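TPR repeat-containing protein (Cytophaga hutchinsonii, PDB 3U4T) is of unknown function but, as a tetratricopeptide-repeat protein, probably serves as a helical scaffold that binds other proteins or peptides. Local coordinates at residues K160-F165 with A183-A188; K204-C209 with D218-A223; Y226-Y231 with D241-N246. The protein carries 1 engineered substitution. All coordinates share one frame; numbering follows the deposited sequence.

Interaction 1: K160-F165 with A183-A188; sequences KADSSF and ARANAA
D162 OD1 forms a salt bridge with R182 NE, one turn before N186, and also lies 3.2 Å from N186 ND2. D162 OD2 stands 3.2 Å from the same nitrogen, so the amide end faces both carboxylate oxygens. The amide and carboxylate planes are nearly perpendicular, at 83°. N186 ND2 also donates to R182 O in its own helix, and this bond helps to fix the rotation of the amide. D162 CG lies anti to the backbone N (chi1 -157°), which carries the carboxylate over to the neighbouring helix. R182 probably stabilises its negative charge.

The two helices run antiparallel at 159°, with their axes 8.8 Å apart. Helix 158-171 falls within a tetratricopeptide-repeat sequence, and helix 176-189 follows it in the array. The small A185 faces A161, D162 and F165, consistent with the close spacing. A185 CB sits 4.4 Å from A161 CB and meets the edge of the F165 ring, 4.0 Å from CD2. The same methyl lies 4.0 Å from D162 N. The F165 ring also meets W181. A161 packs back on Y152 and Y153 of helix 142-154, while N186 reaches Y201 of helix 199-209.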
loop_
_atom_site.group_PDB
_atom_site.type_symbol
_atom_site.label_atom_id
_atom_site.label_comp_id
_atom_site.label_asym_id
_atom_site.label_seq_id
_atom_site.Cartn_x
_atom_site.Cartn_y
_atom_site.Cartn_z
ATOM N N LYS A 160 18.040 1.110 8.211
ATOM C CA LYS A 160 17.666 0.940 6.806
ATOM C C LYS A 160 16.260 1.447 6.494
ATOM O O LYS A 160 15.976 1.862 5.370
ATOM C CB LYS A 160 17.809 -0.526 6.389
ATOM C CG LYS A 160 19.247 -0.988 6.339
ATOM C CD LYS A 160 19.364 -2.497 6.257
ATOM C CE LYS A 160 19.237 -3.015 4.840
ATOM N NZ LYS A 160 19.480 -4.488 4.805
ATOM N N ALA A 161 15.375 1.414 7.481
ATOM C CA ALA A 161 14.024 1.925 7.272
ATOM C C ALA A 161 14.129 3.434 7.058
ATOM O O ALA A 161 13.433 3.996 6.207
ATOM C CB ALA A 161 13.134 1.640 8.493
ATOM N N ASP A 162 15.013 4.080 7.820
ATOM C CA ASP A 162 15.201 5.528 7.735
ATOM C C ASP A 162 15.680 5.954 6.358
ATOM O O ASP A 162 15.096 6.839 5.742
ATOM C CB ASP A 162 16.206 5.992 8.809
ATOM C CG ASP A 162 16.059 7.479 9.170
ATOM O OD1 ASP A 162 14.955 8.038 9.001
ATOM O OD2 ASP A 162 17.048 8.084 9.648
ATOM N N SER A 163 16.741 5.316 5.876
ATOM C CA SER A 163 17.304 5.644 4.564
ATOM C C SER A 163 16.251 5.476 3.487
ATOM O O SER A 163 16.155 6.279 2.553
ATOM C CB SER A 163 18.490 4.734 4.246
ATOM O OG SER A 163 19.471 4.823 5.264
ATOM N N SER A 164 15.464 4.416 3.621
ATOM C CA SER A 164 14.417 4.130 2.659
ATOM C C SER A 164 13.334 5.200 2.761
ATOM O O SER A 164 12.692 5.537 1.769
ATOM C CB SER A 164 13.843 2.732 2.923
ATOM O OG SER A 164 12.764 2.445 2.053
ATOM N N PHE A 165 13.121 5.737 3.959
ATOM C CA PHE A 165 12.117 6.784 4.113
ATOM C C PHE A 165 12.696 8.100 3.593
ATOM O O PHE A 165 11.965 8.960 3.102
ATOM C CB PHE A 165 11.679 6.921 5.577
ATOM C CG PHE A 165 10.905 5.740 6.088
ATOM C CD1 PHE A 165 9.855 5.197 5.334
ATOM C CD2 PHE A 165 11.232 5.150 7.309
ATOM C CE1 PHE A 165 9.145 4.084 5.802
ATOM C CE2 PHE A 165 10.530 4.045 7.779
ATOM C CZ PHE A 165 9.491 3.510 7.026
ATOM N N ALA A 183 10.321 9.788 11.534
ATOM C CA ALA A 183 10.147 10.025 12.958
ATOM C C ALA A 183 10.126 8.682 13.679
ATOM O O ALA A 183 10.898 8.453 14.605
ATOM C CB ALA A 183 8.846 10.781 13.203
ATOM N N ARG A 184 9.245 7.792 13.235
ATOM C CA ARG A 184 9.116 6.474 13.833
ATOM C C ARG A 184 10.407 5.667 13.750
ATOM O O ARG A 184 10.787 4.987 14.699
ATOM C CB ARG A 184 7.981 5.722 13.159
ATOM C CG ARG A 184 6.627 6.309 13.490
ATOM C CD ARG A 184 5.519 5.589 12.764
ATOM N NE ARG A 184 4.188 5.955 13.236
ATOM C CZ ARG A 184 3.074 5.521 12.666
ATOM N NH1 ARG A 184 3.154 4.721 11.618
ATOM N NH2 ARG A 184 1.891 5.870 13.143
ATOM N N ALA A 185 11.086 5.757 12.621
ATOM C CA ALA A 185 12.326 5.031 12.445
ATOM C C ALA A 185 13.380 5.535 13.439
ATOM O O ALA A 185 14.156 4.745 13.990
ATOM C CB ALA A 185 12.816 5.203 11.030
ATOM N N ASN A 186 13.408 6.844 13.675
ATOM C CA ASN A 186 14.370 7.419 14.610
ATOM C C ASN A 186 13.989 7.209 16.085
ATOM O O ASN A 186 14.860 7.057 16.944
ATOM C CB ASN A 186 14.581 8.898 14.277
ATOM C CG ASN A 186 15.608 9.100 13.163
ATOM O OD1 ASN A 186 16.809 9.100 13.409
ATOM N ND2 ASN A 186 15.135 9.254 11.936
ATOM N N ALA A 187 12.695 7.176 16.382
ATOM C CA ALA A 187 12.250 6.938 17.761
ATOM C C ALA A 187 12.638 5.517 18.164
ATOM O O ALA A 187 12.890 5.236 19.329
ATOM C CB ALA A 187 10.730 7.115 17.877
ATOM N N ALA A 188 12.680 4.620 17.184
ATOM C CA ALA A 188 13.050 3.229 17.414
ATOM C C ALA A 188 14.535 3.122 17.771
ATOM O O ALA A 188 14.940 2.227 18.519
ATOM C CB ALA A 188 12.747 2.412 16.172
#

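Interaction 2: K204-C209 with D218-A223; sequences KLIEVC and DELIEA
I206 and A223 make the tightest apolar contact between these helices. I206 CG1 lies 3.5 Å from A223 CB, closer than carbons usually pack. I206 CD1 touches the same methyl, so the outer arm of the isoleucine runs alongside the alanine. I206 CG1 is anti to the carbonyl carbon (chi1 -67°), which leads this arm across to the other helix.

L220 meets I206 and C209 through CD2. This branch packs against both residues. L220 CD2 touches C209 CB at 3.6 Å and I206 CA at 3.8 Å, and it also lies near both CG1 and CG2 of I206. The I206 and L220 side chains slant across each other. L205 touches with its CD2 branch alone. This CD2 lies 3.8 Å from A223 CB and 3.9 Å from E219 CB. Thus A223 receives both L205 and I206.

A second group of contacts sets methyls against the backbone. L205 CD2 rests 3.6 Å from E219 O, and L220 CD1 lies 3.7 Å from C209 O. No hydrogen bond links the two segments. E219 contributes its CB, and its chain then bends at chi2 so that the carboxylate leads away.

Other helices cover the flanks. C209 and E219 pack on Y176 of helix 176-189. L220 touches L250 of helix 237-250.

The helix axes approach to 9.3 Å and run antiparallel at 145°. Helix 199-209 is joined to helix 217-233 by a short connection. This is a helical hairpin, consistent with the stacked antiparallel helices of a tetratricopeptide-repeat array.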
loop_
_atom_site.group_PDB
_atom_site.type_symbol
_atom_site.label_atom_id
_atom_site.label_comp_id
_atom_site.label_asym_id
_atom_site.label_seq_id
_atom_site.Cartn_x
_atom_site.Cartn_y
_atom_site.Cartn_z
ATOM N N LYS A 204 8.654 18.573 12.015
ATOM C CA LYS A 204 8.391 18.855 10.609
ATOM C C LYS A 204 7.024 18.295 10.212
ATOM O O LYS A 204 6.322 18.873 9.382
ATOM C CB LYS A 204 9.483 18.251 9.729
ATOM C CG LYS A 204 10.516 19.264 9.238
ATOM C CD LYS A 204 9.929 20.182 8.164
ATOM C CE LYS A 204 10.994 21.089 7.542
ATOM N NZ LYS A 204 10.563 21.655 6.222
ATOM N N LEU A 205 6.650 17.170 10.818
ATOM C CA LEU A 205 5.364 16.541 10.541
ATOM C C LEU A 205 4.240 17.503 10.902
ATOM O O LEU A 205 3.263 17.645 10.172
ATOM C CB LEU A 205 5.197 15.281 11.373
ATOM C CG LEU A 205 3.890 14.587 11.013
ATOM C CD1 LEU A 205 4.074 13.868 9.690
ATOM C CD2 LEU A 205 3.517 13.592 12.073
ATOM N N ILE A 206 4.379 18.148 12.053
ATOM C CA ILE A 206 3.389 19.119 12.504
ATOM C C ILE A 206 3.488 20.338 11.586
ATOM O O ILE A 206 2.490 21.003 11.314
ATOM C CB ILE A 206 3.655 19.562 13.966
ATOM C CG1 ILE A 206 3.421 18.396 14.921
ATOM C CG2 ILE A 206 2.761 20.734 14.329
ATOM C CD1 ILE A 206 3.813 18.708 16.372
ATOM N N GLU A 207 4.700 20.629 11.112
ATOM C CA GLU A 207 4.906 21.769 10.224
ATOM C C GLU A 207 4.007 21.610 9.008
ATOM O O GLU A 207 3.138 22.442 8.750
ATOM C CB GLU A 207 6.374 21.864 9.776
ATOM C CG GLU A 207 7.152 23.026 10.398
ATOM C CD GLU A 207 8.635 22.995 10.059
ATOM O OE1 GLU A 207 8.966 23.007 8.856
ATOM O OE2 GLU A 207 9.471 22.963 10.990
ATOM N N VAL A 208 4.202 20.521 8.274
ATOM C CA VAL A 208 3.405 20.276 7.082
ATOM C C VAL A 208 1.981 19.801 7.379
ATOM O O VAL A 208 1.126 19.809 6.497
ATOM C CB VAL A 208 4.097 19.248 6.161
ATOM C CG1 VAL A 208 5.550 19.653 5.918
ATOM C CG2 VAL A 208 4.016 17.863 6.778
ATOM N N CYS A 209 1.714 19.399 8.618
ATOM C CA CYS A 209 0.371 18.918 8.973
ATOM C C CYS A 209 -0.546 19.843 9.757
ATOM O O CYS A 209 -1.758 19.807 9.595
ATOM C CB CYS A 209 0.463 17.591 9.730
ATOM S SG CYS A 209 0.849 16.155 8.728
ATOM N N ASP A 218 -4.731 11.870 13.593
ATOM C CA ASP A 218 -3.874 10.844 14.179
ATOM C C ASP A 218 -2.371 11.127 14.097
ATOM O O ASP A 218 -1.628 10.811 15.028
ATOM C CB ASP A 218 -4.173 9.475 13.554
ATOM C CG ASP A 218 -5.629 9.070 13.698
ATOM O OD1 ASP A 218 -6.248 9.406 14.731
ATOM O OD2 ASP A 218 -6.152 8.402 12.779
ATOM N N GLU A 219 -1.914 11.702 12.988
ATOM C CA GLU A 219 -0.491 12.012 12.852
ATOM C C GLU A 219 -0.101 13.171 13.788
ATOM O O GLU A 219 0.924 13.116 14.470
ATOM C CB GLU A 219 -0.131 12.389 11.402
ATOM C CG GLU A 219 -0.333 11.309 10.333
ATOM C CD GLU A 219 -1.797 11.037 10.015
ATOM O OE1 GLU A 219 -2.613 11.973 10.067
ATOM O OE2 GLU A 219 -2.135 9.883 9.693
ATOM N N LEU A 220 -0.918 14.217 13.822
ATOM C CA LEU A 220 -0.643 15.375 14.671
ATOM C C LEU A 220 -0.658 15.009 16.150
ATOM O O LEU A 220 0.162 15.493 16.939
ATOM C CB LEU A 220 -1.663 16.488 14.398
ATOM C CG LEU A 220 -1.408 17.243 13.095
ATOM C CD1 LEU A 220 -2.644 18.037 12.728
ATOM C CD2 LEU A 220 -0.170 18.154 13.243
ATOM N N ILE A 221 -1.592 14.146 16.518
ATOM C CA ILE A 221 -1.699 13.716 17.899
ATOM C C ILE A 221 -0.454 12.936 18.282
ATOM O O ILE A 221 0.089 13.127 19.372
ATOM C CB ILE A 221 -2.965 12.862 18.098
ATOM C CG1 ILE A 221 -4.189 13.782 18.092
ATOM C CG2 ILE A 221 -2.878 12.067 19.392
ATOM C CD1 ILE A 221 -5.511 13.072 18.314
ATOM N N GLU A 222 -0.003 12.057 17.385
ATOM C CA GLU A 222 1.198 11.256 17.635
ATOM C C GLU A 222 2.415 12.168 17.757
ATOM O O GLU A 222 3.255 12.000 18.639
ATOM C CB GLU A 222 1.425 10.256 16.495
ATOM C CG GLU A 222 2.719 9.434 16.596
ATOM C CD GLU A 222 2.846 8.442 15.449
ATOM O OE1 GLU A 222 3.974 8.036 15.083
ATOM O OE2 GLU A 222 1.787 8.064 14.912
ATOM N N ALA A 223 2.504 13.136 16.852
ATOM C CA ALA A 223 3.613 14.072 16.848
ATOM C C ALA A 223 3.623 14.877 18.144
ATOM O O ALA A 223 4.651 14.997 18.802
ATOM C CB ALA A 223 3.498 14.993 15.650
#

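Interaction 3: Y226-Y231 with D241-N246; sequences YIAYYY and DAAWKN
A228 CB points into the face of the W244 indole. It lies 3.6 Å from the centroid of the six-membered ring and 18° off the ring normal, a CH-pi contact. The nearest ring atom is W244 CE2, at 3.5 Å. The outer edge of the same indole meets Y229. W244 CH2 lies 3.7 Å from Y229 CZ, over the face of the tyrosine ring. The two ring planes stand at 88°, and the centroids are 5.2 Å apart. This is a T-shaped stack in which W244 gives the edge and Y229 the face.

On the same side of the indole as A228, A243 CB meets A228 CB at 3.7 Å. I227 CG2 reaches A243 CB more loosely, at 4.4 Å.

W244 CG is anti to the carbonyl carbon (chi1 -79°), and this turns the indole across the gap and over A228. The helix axes are only 8.1 Å apart, and the CA atoms of A228 and A243 are 5.2 Å apart. Two alanines at this level allow such an approach. The helices run antiparallel, as successive helices do in a tetratricopeptide-repeat fold.

Further out, the indole also packs on A257 and L261 of helix 255-261. I227 leads away to K199 and E203 of helix 199-209. N246 ND2 bonds to N224 OD1, a polar link beside the apolar contact.

An alanine in place of W244 takes away the ring that A228 and Y229 pack on, which is likely to open a gap over the A228 methyl and leave the Y229 ring freer to turn. No hydrogen bond joins the two segments, so the contact depends on shape and on C-H groups directed at aromatic faces.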
loop_
_atom_site.group_PDB
_atom_site.type_symbol
_atom_site.label_atom_id
_atom_site.label_comp_id
_atom_site.label_asym_id
_atom_site.label_seq_id
_atom_site.Cartn_x
_atom_site.Cartn_y
_atom_site.Cartn_z
ATOM N N TYR A 226 4.611 12.761 21.300
ATOM C CA TYR A 226 6.049 12.564 21.429
ATOM C C TYR A 226 6.660 13.832 22.032
ATOM O O TYR A 226 7.370 13.782 23.032
ATOM C CB TYR A 226 6.676 12.300 20.058
ATOM C CG TYR A 226 8.192 12.295 20.090
ATOM C CD1 TYR A 226 8.899 11.154 20.475
ATOM C CD2 TYR A 226 8.923 13.451 19.804
ATOM C CE1 TYR A 226 10.276 11.160 20.572
ATOM C CE2 TYR A 226 10.304 13.462 19.910
ATOM C CZ TYR A 226 10.973 12.320 20.290
ATOM O OH TYR A 226 12.346 12.334 20.378
ATOM N N ILE A 227 6.369 14.972 21.415
ATOM C CA ILE A 227 6.900 16.233 21.895
ATOM C C ILE A 227 6.576 16.443 23.370
ATOM O O ILE A 227 7.471 16.730 24.171
ATOM C CB ILE A 227 6.350 17.413 21.065
ATOM C CG1 ILE A 227 6.681 17.204 19.588
ATOM C CG2 ILE A 227 6.979 18.724 21.532
ATOM C CD1 ILE A 227 8.159 17.174 19.304
ATOM N N ALA A 228 5.304 16.293 23.737
ATOM C CA ALA A 228 4.902 16.480 25.139
ATOM C C ALA A 228 5.708 15.610 26.103
ATOM O O ALA A 228 6.067 16.063 27.194
ATOM C CB ALA A 228 3.410 16.217 25.309
ATOM N N TYR A 229 5.997 14.371 25.707
ATOM C CA TYR A 229 6.791 13.477 26.546
ATOM C C TYR A 229 8.250 13.912 26.507
ATOM O O TYR A 229 8.932 13.926 27.522
ATOM C CB TYR A 229 6.673 12.023 26.074
ATOM C CG TYR A 229 5.313 11.392 26.343
ATOM C CD1 TYR A 229 4.725 11.450 27.614
ATOM C CD2 TYR A 229 4.626 10.711 25.335
ATOM C CE1 TYR A 229 3.489 10.842 27.872
ATOM C CE2 TYR A 229 3.391 10.098 25.584
ATOM C CZ TYR A 229 2.830 10.165 26.853
ATOM O OH TYR A 229 1.628 9.537 27.104
ATOM N N TYR A 230 8.734 14.268 25.326
ATOM C CA TYR A 230 10.112 14.704 25.205
ATOM C C TYR A 230 10.355 15.847 26.185
ATOM O O TYR A 230 11.363 15.877 26.893
ATOM C CB TYR A 230 10.385 15.225 23.797
ATOM C CG TYR A 230 11.735 15.891 23.684
ATOM C CD1 TYR A 230 12.890 15.134 23.487
ATOM C CD2 TYR A 230 11.864 17.272 23.827
ATOM C CE1 TYR A 230 14.141 15.731 23.435
ATOM C CE2 TYR A 230 13.114 17.884 23.781
ATOM C CZ TYR A 230 14.248 17.111 23.582
ATOM O OH TYR A 230 15.476 17.726 23.503
ATOM N N TYR A 231 9.417 16.788 26.212
ATOM C CA TYR A 231 9.541 17.951 27.065
ATOM C C TYR A 231 9.285 17.698 28.535
ATOM O O TYR A 231 9.793 18.435 29.371
ATOM C CB TYR A 231 8.653 19.085 26.553
ATOM C CG TYR A 231 9.264 19.816 25.378
ATOM C CD1 TYR A 231 10.587 20.286 25.429
ATOM C CD2 TYR A 231 8.524 20.049 24.224
ATOM C CE1 TYR A 231 11.153 20.970 24.353
ATOM C CE2 TYR A 231 9.074 20.733 23.143
ATOM C CZ TYR A 231 10.390 21.192 23.212
ATOM O OH TYR A 231 10.915 21.860 22.127
ATOM N N ASP A 241 3.018 21.323 28.137
ATOM C CA ASP A 241 1.603 21.609 28.290
ATOM C C ASP A 241 0.999 22.089 26.973
ATOM O O ASP A 241 -0.133 21.734 26.620
ATOM C CB ASP A 241 1.393 22.655 29.382
ATOM C CG ASP A 241 1.605 22.090 30.770
ATOM O OD1 ASP A 241 1.665 20.844 30.905
ATOM O OD2 ASP A 241 1.705 22.892 31.723
ATOM N N ALA A 242 1.763 22.893 26.242
ATOM C CA ALA A 242 1.303 23.417 24.962
ATOM C C ALA A 242 1.026 22.266 24.000
ATOM O O ALA A 242 0.045 22.283 23.259
ATOM C CB ALA A 242 2.360 24.361 24.366
ATOM N N ALA A 243 1.900 21.267 24.009
ATOM C CA ALA A 243 1.726 20.125 23.130
ATOM C C ALA A 243 0.483 19.369 23.579
ATOM O O ALA A 243 -0.331 18.944 22.754
ATOM C CB ALA A 243 2.955 19.228 23.183
ATOM N N TRP A 244 0.334 19.214 24.895
ATOM C CA TRP A 244 -0.817 18.521 25.462
ATOM C C TRP A 244 -2.071 19.270 25.053
ATOM O O TRP A 244 -3.143 18.677 24.917
ATOM C CB TRP A 244 -0.723 18.474 26.987
ATOM C CG TRP A 244 0.203 17.418 27.524
ATOM C CD1 TRP A 244 1.130 17.572 28.512
ATOM C CD2 TRP A 244 0.270 16.041 27.126
ATOM N NE1 TRP A 244 1.769 16.380 28.758
ATOM C CE2 TRP A 244 1.258 15.427 27.929
ATOM C CE3 TRP A 244 -0.416 15.269 26.183
ATOM C CZ2 TRP A 244 1.587 14.078 27.800
ATOM C CZ3 TRP A 244 -0.086 13.923 26.062
ATOM C CH2 TRP A 244 0.904 13.342 26.873
ATOM N N LYS A 245 -1.930 20.575 24.850
ATOM C CA LYS A 245 -3.074 21.377 24.457
ATOM C C LYS A 245 -3.390 21.166 22.988
ATOM O O LYS A 245 -4.548 21.010 22.624
ATOM C CB LYS A 245 -2.822 22.863 24.747
ATOM C CG LYS A 245 -2.853 23.219 26.237
ATOM C CD LYS A 245 -2.469 24.678 26.493
ATOM C CE LYS A 245 -2.458 25.000 27.989
ATOM N NZ LYS A 245 -1.657 26.220 28.305
ATOM N N ASN A 246 -2.377 21.144 22.132
ATOM C CA ASN A 246 -2.650 20.941 20.713
ATOM C C ASN A 246 -3.458 19.677 20.463
ATOM O O ASN A 246 -4.225 19.602 19.502
ATOM C CB ASN A 246 -1.359 20.866 19.923
ATOM C CG ASN A 246 -0.522 22.086 20.111
ATOM O OD1 ASN A 246 -1.055 23.183 20.289
ATOM N ND2 ASN A 246 0.795 21.920 20.070
#

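Overall arrangement
The three contacts are mainly buried and follow one another along the chain, each joining antiparallel helices. Interaction 1 uses helices 158-171 and 176-189. Interaction 2 uses helices 199-209 and 217-233, and interaction 3 pairs helix 217-233 with helix 237-250. Interactions 2 and 3 thus share a helix, with centres 12 Å apart. Interactions 1 and 2 are tied by a salt bridge, R184 NE to E222 OE1 at 2.8 Å. The chemistry changes along the array. Interaction 1 sets a charged and an amide group beside small residues. Interaction 2 is aliphatic and buries the most surface. Interaction 3, farthest from the chain centre, is aromatic, and its Y229 is exposed.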